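Side-chain contacts in F5/8 type C domain protein (Bacteroides ovatus, PDB 4ZRX), which is a putative alpha-L-fucosidase that probably hydrolyses alpha-L-fucosyl linkages with a TIM-barrel domain followed by beta-rich domains: residues Q353-D358 and I386-L391; T237-T242 and R400-T405. One frame throughout, in Å; residues are numbered along the deposited sequence. Where two conformers were deposited one is given.

Interaction 1. Residues Q353-D358 and I386-L391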
ATOM      1  N   GLN A 353     -15.648  -2.474   8.422  1.00 19.91           N
ATOM      2  CA  GLN A 353     -16.878  -2.103   9.110  1.00 22.20           C
ATOM      3  C   GLN A 353     -17.078  -2.961  10.370  1.00 22.60           C
ATOM      4  O   GLN A 353     -17.420  -2.446  11.427  1.00 22.12           O
ATOM      5  CB  GLN A 353     -18.127  -2.182   8.199  1.00 25.93           C
ATOM      6  CG  GLN A 353     -19.464  -1.599   8.882  1.00 30.40           C
ATOM      7  CD  GLN A 353     -20.218  -2.509   9.904  1.00 37.17           C
ATOM      8  OE1 GLN A 353     -20.908  -2.008  10.833  1.00 45.37           O
ATOM      9  NE2 GLN A 353     -20.111  -3.820   9.756  1.00 40.52           N
ATOM     10  N   GLN A 354     -16.909  -4.273  10.237  1.00 22.28           N
ATOM     11  CA  GLN A 354     -17.082  -5.212  11.342  1.00 23.63           C
ATOM     12  C   GLN A 354     -16.057  -4.929  12.440  1.00 22.22           C
ATOM     13  O   GLN A 354     -16.377  -4.950  13.632  1.00 21.45           O
ATOM     14  CB  GLN A 354     -16.919  -6.661  10.839  1.00 24.44           C
ATOM     15  CG  GLN A 354     -18.046  -7.126   9.923  1.00 27.45           C
ATOM     16  CD  GLN A 354     -17.672  -8.246   8.900  1.00 29.65           C
ATOM     17  OE1 GLN A 354     -16.582  -8.849   8.937  1.00 30.46           O
ATOM     18  NE2 GLN A 354     -18.575  -8.480   7.951  1.00 31.81           N
ATOM     19  N   THR A 355     -14.824  -4.665  12.022  1.00 20.58           N
ATOM     20  CA  THR A 355     -13.748  -4.453  12.932  1.00 19.98           C
ATOM     21  C   THR A 355     -13.968  -3.176  13.785  1.00 20.47           C
ATOM     22  O   THR A 355     -13.788  -3.202  15.019  1.00 19.62           O
ATOM     23  CB  THR A 355     -12.404  -4.304  12.167  1.00 19.80           C
ATOM     24  OG1 THR A 355     -12.066  -5.540  11.575  1.00 19.04           O
ATOM     25  CG2 THR A 355     -11.268  -3.917  13.105  1.00 19.73           C
ATOM     26  N   PHE A 356     -14.436  -2.112  13.138  1.00 18.91           N
ATOM     27  CA  PHE A 356     -14.592  -0.832  13.833  1.00 19.48           C
ATOM     28  C   PHE A 356     -16.015  -0.551  14.322  1.00 21.14           C
ATOM     29  O   PHE A 356     -16.275   0.564  14.819  1.00 22.41           O
ATOM     30  CB  PHE A 356     -14.021   0.322  12.991  1.00 18.39           C
ATOM     31  CG  PHE A 356     -12.549   0.163  12.700  1.00 17.87           C
ATOM     32  CD1 PHE A 356     -11.643   0.278  13.689  1.00 17.54           C
ATOM     33  CD2 PHE A 356     -12.077  -0.147  11.458  1.00 18.21           C
ATOM     34  CE1 PHE A 356     -10.286   0.070  13.468  1.00 17.56           C
ATOM     35  CE2 PHE A 356     -10.751  -0.359  11.211  1.00 17.94           C
ATOM     36  CZ  PHE A 356      -9.833  -0.241  12.237  1.00 17.67           C
ATOM     37  N   ALA A 357     -16.904  -1.531  14.223  1.00 22.46           N
ATOM     38  CA  ALA A 357     -18.316  -1.304  14.641  1.00 23.77           C
ATOM     39  C   ALA A 357     -18.473  -0.976  16.107  1.00 25.55           C
ATOM     40  O   ALA A 357     -19.306  -0.097  16.439  1.00 27.03           O
ATOM     41  CB  ALA A 357     -19.184  -2.492  14.249  1.00 24.94           C
ATOM     42  N   ASP A 358     -17.706  -1.647  16.967  1.00 24.26           N
ATOM     43  CA  ASP A 358     -17.902  -1.602  18.386  1.00 24.74           C
ATOM     44  C   ASP A 358     -16.647  -1.195  19.182  1.00 23.02           C
ATOM     45  O   ASP A 358     -15.848  -2.026  19.597  1.00 23.56           O
ATOM     46  CB  ASP A 358     -18.379  -2.979  18.827  1.00 27.30           C
ATOM     47  CG  ASP A 358     -18.769  -3.019  20.300  1.00 30.26           C
ATOM     48  OD1 ASP A 358     -18.880  -1.973  20.987  1.00 31.57           O
ATOM     49  OD2 ASP A 358     -18.954  -4.114  20.783  1.00 32.96           O
ATOM     50  N   ILE A 386     -10.328  -7.614  23.398  1.00 22.33           N
ATOM     51  CA  ILE A 386      -9.745  -6.718  22.459  1.00 20.81           C
ATOM     52  C   ILE A 386      -8.438  -7.262  21.938  1.00 20.41           C
ATOM     53  O   ILE A 386      -7.734  -7.973  22.614  1.00 20.85           O
ATOM     54  CB  ILE A 386      -9.527  -5.309  23.091  1.00 21.28           C
ATOM     55  CG1 ILE A 386      -8.692  -5.329  24.355  1.00 22.56           C
ATOM     56  CG2 ILE A 386     -10.882  -4.704  23.415  1.00 22.42           C
ATOM     57  CD1 ILE A 386      -8.191  -3.971  24.755  1.00 22.48           C
ATOM     58  N   ASN A 387      -8.105  -6.880  20.710  1.00 19.06           N
ATOM     59  CA  ASN A 387      -6.818  -7.163  20.106  1.00 18.64           C
ATOM     60  C   ASN A 387      -6.275  -6.066  19.209  1.00 17.89           C
ATOM     61  O   ASN A 387      -5.328  -6.319  18.397  1.00 17.80           O
ATOM     62  CB  ASN A 387      -6.885  -8.499  19.358  1.00 19.06           C
ATOM     63  CG  ASN A 387      -7.897  -8.492  18.237  1.00 19.21           C
ATOM     64  OD1 ASN A 387      -8.426  -7.466  17.853  1.00 19.13           O
ATOM     65  ND2 ASN A 387      -8.131  -9.655  17.667  1.00 20.32           N
ATOM     66  N   LEU A 388      -6.858  -4.857  19.357  1.00 17.13           N
ATOM     67  CA  LEU A 388      -6.563  -3.706  18.550  1.00 16.82           C
ATOM     68  C   LEU A 388      -6.818  -2.470  19.362  1.00 16.95           C
ATOM     69  O   LEU A 388      -7.902  -2.302  19.927  1.00 16.92           O
ATOM     70  CB  LEU A 388      -7.414  -3.692  17.249  1.00 17.44           C
ATOM     71  CG  LEU A 388      -7.460  -2.478  16.361  1.00 18.49           C
ATOM     72  CD1 LEU A 388      -6.141  -2.135  15.882  1.00 19.06           C
ATOM     73  CD2 LEU A 388      -8.458  -2.715  15.210  1.00 19.22           C
ATOM     74  N   VAL A 389      -5.816  -1.630  19.420  1.00 15.75           N
ATOM     75  CA  VAL A 389      -5.917  -0.301  20.069  1.00 16.63           C
ATOM     76  C   VAL A 389      -5.548   0.746  19.055  1.00 16.02           C
ATOM     77  O   VAL A 389      -4.584   0.578  18.288  1.00 16.50           O
ATOM     78  CB  VAL A 389      -5.069  -0.246  21.327  1.00 17.07           C
ATOM     79  CG1 VAL A 389      -4.950   1.161  21.930  1.00 18.45           C
ATOM     80  CG2 VAL A 389      -5.612  -1.186  22.335  1.00 18.12           C
HETATM   81  N   MSE A 390      -6.290   1.840  19.100  1.00 15.90           N
HETATM   82  CA  MSE A 390      -6.086   2.993  18.250  0.70 16.17           C
HETATM   83  C   MSE A 390      -5.847   4.230  19.114  1.00 15.88           C
HETATM   84  O   MSE A 390      -6.577   4.450  20.106  1.00 15.87           O
HETATM   85  CB  MSE A 390      -7.319   3.180  17.349  0.70 18.12           C
HETATM   86  CG  MSE A 390      -7.148   4.290  16.363  0.70 19.46           C
HETATM   87 SE   MSE A 390      -8.144   5.770  16.883  0.52 28.07          SE
HETATM   88  CE  MSE A 390      -9.794   5.343  16.259  0.70 21.39           C
ATOM     89  N   LEU A 391      -4.854   5.018  18.747  1.00 15.14           N
ATOM     90  CA  LEU A 391      -4.504   6.234  19.426  0.50 15.37           C
ATOM     91  C   LEU A 391      -4.446   7.393  18.434  1.00 15.06           C
ATOM     92  O   LEU A 391      -4.027   7.180  17.264  1.00 14.50           O
ATOM     93  CB  LEU A 391      -3.152   6.089  20.105  0.50 16.07           C
ATOM     94  CG  LEU A 391      -3.015   4.788  20.907  0.50 16.84           C
ATOM     95  CD1 LEU A 391      -1.600   4.572  21.175  0.50 17.44           C
ATOM     96  CD2 LEU A 391      -3.761   4.900  22.193  0.50 17.40           C
TER
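Thr355 and Leu388 meet with their CA atoms 9.2 Å apart, the closest CA pair between the two segments, one on helix 339-356 and the other on strand 388-393, so the gap is spanned entirely by side chains. Leu388 directs its side chain at the helix, and one branch does the touching: CD2 lies 3.7 Å from CG2 of Thr355 and 3.8 Å from CE1 of Phe356. Its approach to the Phe356 ring is oblique, neither over a face nor at an edge, and the leucine crosses both helix side chains at about a right angle. Thr355 CG2 has a second role: it sits over the centre of one face of the Phe356 ring, 3.9 Å above the plane, and so touches both the ring and the leucine. With CG2 anti to the backbone N (chi1 of OG1 -68°), the Thr355 methyl points to this apolar side while OG1 hydrogen-bonds back to the carbonyl oxygen of Tyr351 in the same helix. Tyr458 packs edge-to-face with Phe356 and pairs with Asn387 and Leu388 in a classic beta bulge, while Met428 of the adjoining strand touches both Phe356 and Leu388. No hydrogen bond crosses between the segments and only 109 Å² is buried, which implies a small apolar junction resting on van der Waals contact, with Phe356 still partly exposed and a bound 1,2-ethanediol about 4 Å from its side chain.

Interaction 2. Residues T237-T242 and R400-T405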
ATOM      1  N   THR A 237       7.595   4.291  12.889  1.00 15.45           N
ATOM      2  CA  THR A 237       7.938   5.598  13.420  1.00 15.14           C
ATOM      3  C   THR A 237       7.814   6.563  12.249  1.00 15.75           C
ATOM      4  O   THR A 237       8.694   6.573  11.357  1.00 15.76           O
ATOM      5  CB  THR A 237       9.345   5.625  13.918  1.00 16.34           C
ATOM      6  OG1 THR A 237       9.545   4.661  14.934  1.00 16.54           O
ATOM      7  CG2 THR A 237       9.775   7.017  14.436  1.00 16.85           C
ATOM      8  N   GLU A 238       6.685   7.298  12.206  1.00 15.33           N
ATOM      9  CA  GLU A 238       6.383   8.174  11.080  1.00 15.22           C
ATOM     10  C   GLU A 238       6.253   9.616  11.557  1.00 15.77           C
ATOM     11  O   GLU A 238       5.216   9.989  12.179  1.00 15.32           O
ATOM     12  CB  GLU A 238       5.134   7.714  10.351  1.00 15.28           C
ATOM     13  CG  GLU A 238       4.880   8.473   9.020  1.00 15.53           C
ATOM     14  CD  GLU A 238       5.860   8.141   7.912  1.00 17.44           C
ATOM     15  OE1 GLU A 238       5.837   7.015   7.344  1.00 17.80           O
ATOM     16  OE2 GLU A 238       6.735   8.988   7.558  1.00 19.44           O
ATOM     17  N   TRP A 239       7.309  10.386  11.299  1.00 15.60           N
ATOM     18  CA  TRP A 239       7.386  11.833  11.594  1.00 16.02           C
ATOM     19  C   TRP A 239       6.868  12.615  10.391  1.00 16.13           C
ATOM     20  O   TRP A 239       7.487  12.625   9.331  1.00 16.52           O
ATOM     21  CB  TRP A 239       8.820  12.255  11.890  1.00 17.12           C
ATOM     22  CG  TRP A 239       9.239  11.861  13.246  1.00 17.30           C
ATOM     23  CD1 TRP A 239      10.064  10.850  13.576  1.00 17.38           C
ATOM     24  CD2 TRP A 239       8.755  12.403  14.484  1.00 17.09           C
ATOM     25  NE1 TRP A 239      10.138  10.722  14.917  1.00 17.62           N
ATOM     26  CE2 TRP A 239       9.355  11.664  15.509  1.00 17.34           C
ATOM     27  CE3 TRP A 239       7.877  13.427  14.815  1.00 17.60           C
ATOM     28  CZ2 TRP A 239       9.107  11.893  16.846  1.00 17.51           C
ATOM     29  CZ3 TRP A 239       7.608  13.654  16.158  1.00 17.54           C
ATOM     30  CH2 TRP A 239       8.253  12.881  17.164  1.00 17.85           C
ATOM     31  N   ASN A 240       5.707  13.237  10.549  1.00 16.40           N
ATOM     32  CA  ASN A 240       5.200  14.139   9.526  1.00 16.99           C
ATOM     33  C   ASN A 240       5.681  15.547   9.690  1.00 17.42           C
ATOM     34  O   ASN A 240       5.546  16.379   8.790  1.00 18.72           O
ATOM     35  CB  ASN A 240       3.698  13.988   9.442  1.00 16.62           C
ATOM     36  CG  ASN A 240       3.292  12.655   8.813  1.00 16.67           C
ATOM     37  OD1 ASN A 240       4.063  12.075   8.017  1.00 16.82           O
ATOM     38  ND2 ASN A 240       2.164  12.183   9.158  1.00 18.30           N
ATOM     39  N   ALA A 241       6.225  15.848  10.864  1.00 18.37           N
ATOM     40  CA  ALA A 241       7.087  16.995  11.059  1.00 18.60           C
ATOM     41  C   ALA A 241       8.496  16.453  10.715  1.00 19.40           C
ATOM     42  O   ALA A 241       9.106  15.743  11.508  1.00 19.43           O
ATOM     43  CB  ALA A 241       7.034  17.492  12.529  1.00 20.13           C
ATOM     44  N   THR A 242       8.959  16.733   9.504  1.00 19.28           N
ATOM     45  CA  THR A 242      10.071  16.017   8.911  1.00 20.02           C
ATOM     46  C   THR A 242      11.165  16.950   8.408  1.00 20.96           C
ATOM     47  O   THR A 242      10.918  18.130   8.025  1.00 21.82           O
ATOM     48  CB  THR A 242       9.590  15.085   7.739  1.00 19.80           C
ATOM     49  OG1 THR A 242      10.726  14.427   7.202  1.00 20.45           O
ATOM     50  CG2 THR A 242       8.842  15.854   6.626  1.00 20.42           C
ATOM     51  N   ARG A 400       4.081  15.171  18.692  1.00 17.73           N
ATOM     52  CA  ARG A 400       4.939  15.239  19.886  1.00 18.43           C
ATOM     53  C   ARG A 400       5.323  13.920  20.498  1.00 17.47           C
ATOM     54  O   ARG A 400       6.379  13.822  21.075  1.00 18.23           O
ATOM     55  CB  ARG A 400       4.243  16.096  20.937  1.00 19.03           C
ATOM     56  CG  ARG A 400       3.948  17.489  20.388  1.00 20.88           C
ATOM     57  CD  ARG A 400       3.355  18.382  21.414  1.00 22.23           C
ATOM     58  NE  ARG A 400       3.108  19.713  20.866  1.00 22.66           N
ATOM     59  CZ  ARG A 400       2.993  20.814  21.605  1.00 24.32           C
ATOM     60  NH1 ARG A 400       3.061  20.764  22.939  1.00 25.32           N
ATOM     61  NH2 ARG A 400       2.748  21.969  21.004  1.00 25.68           N
ATOM     62  N   VAL A 401       4.489  12.907  20.397  1.00 17.02           N
ATOM     63  CA  VAL A 401       4.755  11.626  21.041  1.00 16.11           C
ATOM     64  C   VAL A 401       5.911  10.915  20.358  1.00 16.63           C
ATOM     65  O   VAL A 401       6.020  10.862  19.138  1.00 15.72           O
ATOM     66  CB  VAL A 401       3.499  10.746  21.151  1.00 16.29           C
ATOM     67  CG1 VAL A 401       3.823   9.370  21.740  1.00 16.26           C
ATOM     68  CG2 VAL A 401       2.464  11.444  22.044  1.00 17.00           C
ATOM     69  N   GLU A 402       6.862  10.488  21.215  1.00 16.22           N
ATOM     70  CA  GLU A 402       8.055   9.791  20.766  1.00 16.33           C
ATOM     71  C   GLU A 402       8.156   8.324  21.199  1.00 15.76           C
ATOM     72  O   GLU A 402       8.804   7.537  20.508  1.00 16.38           O
ATOM     73  CB  GLU A 402       9.277  10.523  21.209  1.00 17.17           C
ATOM     74  CG  GLU A 402       9.403  11.879  20.590  1.00 18.52           C
ATOM     75  CD  GLU A 402      10.534  12.703  21.174  1.00 20.11           C
ATOM     76  OE1 GLU A 402      10.559  12.794  22.429  1.00 21.56           O
ATOM     77  OE2 GLU A 402      11.426  13.266  20.403  1.00 21.91           O
ATOM     78  N   ALA A 403       7.558   7.967  22.334  1.00 15.99           N
ATOM     79  CA  ALA A 403       7.476   6.562  22.773  1.00 16.13           C
ATOM     80  C   ALA A 403       6.320   6.377  23.720  1.00 16.45           C
ATOM     81  O   ALA A 403       6.029   7.263  24.539  1.00 17.20           O
ATOM     82  CB  ALA A 403       8.770   6.156  23.475  1.00 17.62           C
ATOM     83  N   PHE A 404       5.633   5.242  23.603  1.00 16.33           N
ATOM     84  CA  PHE A 404       4.482   5.014  24.453  1.00 16.85           C
ATOM     85  C   PHE A 404       4.314   3.501  24.642  1.00 16.22           C
ATOM     86  O   PHE A 404       4.810   2.692  23.871  1.00 15.80           O
ATOM     87  CB  PHE A 404       3.174   5.619  23.902  1.00 16.57           C
ATOM     88  CG  PHE A 404       2.695   4.993  22.661  1.00 16.73           C
ATOM     89  CD1 PHE A 404       3.164   5.415  21.398  1.00 16.78           C
ATOM     90  CD2 PHE A 404       1.730   4.017  22.703  1.00 17.75           C
ATOM     91  CE1 PHE A 404       2.704   4.802  20.260  1.00 16.73           C
ATOM     92  CE2 PHE A 404       1.247   3.419  21.568  1.00 17.99           C
ATOM     93  CZ  PHE A 404       1.774   3.815  20.302  1.00 17.59           C
ATOM     94  N   THR A 405       3.570   3.167  25.690  1.00 16.34           N
ATOM     95  CA  THR A 405       3.232   1.825  26.071  1.00 16.78           C
ATOM     96  C   THR A 405       1.742   1.732  26.352  1.00 16.70           C
ATOM     97  O   THR A 405       1.176   2.673  26.883  1.00 16.85           O
ATOM     98  CB  THR A 405       4.015   1.447  27.359  1.00 18.13           C
ATOM     99  OG1 THR A 405       5.415   1.597  27.065  1.00 18.57           O
ATOM    100  CG2 THR A 405       3.740  -0.028  27.758  1.00 19.02           C
TER
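The outer edge of the Trp239 indole meets the beginning of strand 401-410, joining a loop of the TIM-barrel fucosidase domain, just before strand 241-242, to an antiparallel sheet of the beta-sandwich that follows it. The six-membered ring makes the contact. CH2 of Trp239 lies 3.6 Å from the backbone O of Val401, reached obliquely to the ring, and 3.8 Å from CG of Glu402. CG of Glu402 comes in at the ring edge, in the indole plane, and is equally close to the next ring carbon, 3.8 Å from CZ2 of Trp239; it therefore faces the CZ2-CH2 bond from outside the ring. Arg400 O also lies near the ring plane at this edge, but farther away, 4.4 Å from CH2 of Trp239. Trp239 has CG beside its backbone N and anti to the carbonyl carbon (chi1 -77°), and although its CB is not directed at the strand, the long indole carries the far end across to it. The carboxylate of Glu402 takes no part in the ring contact: its plane stands 85° from the indole, and OE2 forms salt bridges to Arg271 and Arg447. Two arginines thus fix the acid end and would be expected to favour its ionised form, while CG of Glu402 meets the indole edge. Gln399 reinforces the junction, bonding to Glu238 O through NE2 and to Asn240 N through OE1. Glu402 and Ala403 both face Glu445 in a classic beta bulge. With 123 Å² buried and no direct hydrogen bond between the segments, this is an edge-on packing contact between the barrel and the sandwich, where a barrel loop packs on the beginning of a beta-sandwich strand.

From the N terminus, the chain passes through residues 237-242 in the barrel domain, completes it with helix 339-356, and then enters the beta-sandwich, where strands 388-393 and 401-410 follow one another. Interaction 1 closes a short loop, with 27 residues between its segments, and lies nested inside the loop closed by interaction 2, which has 157 residues between its segments; the two do not cross. Each ties the barrel domain to a different sheet of the sandwich, with contact centres about 22 Å apart. They also touch where Leu391 packs against Phe404 between the two sheets, although Leu391 is modelled in two conformers, which leaves the short 3.1 Å from Leu391 CD1 to Phe404 CE2 doubtful.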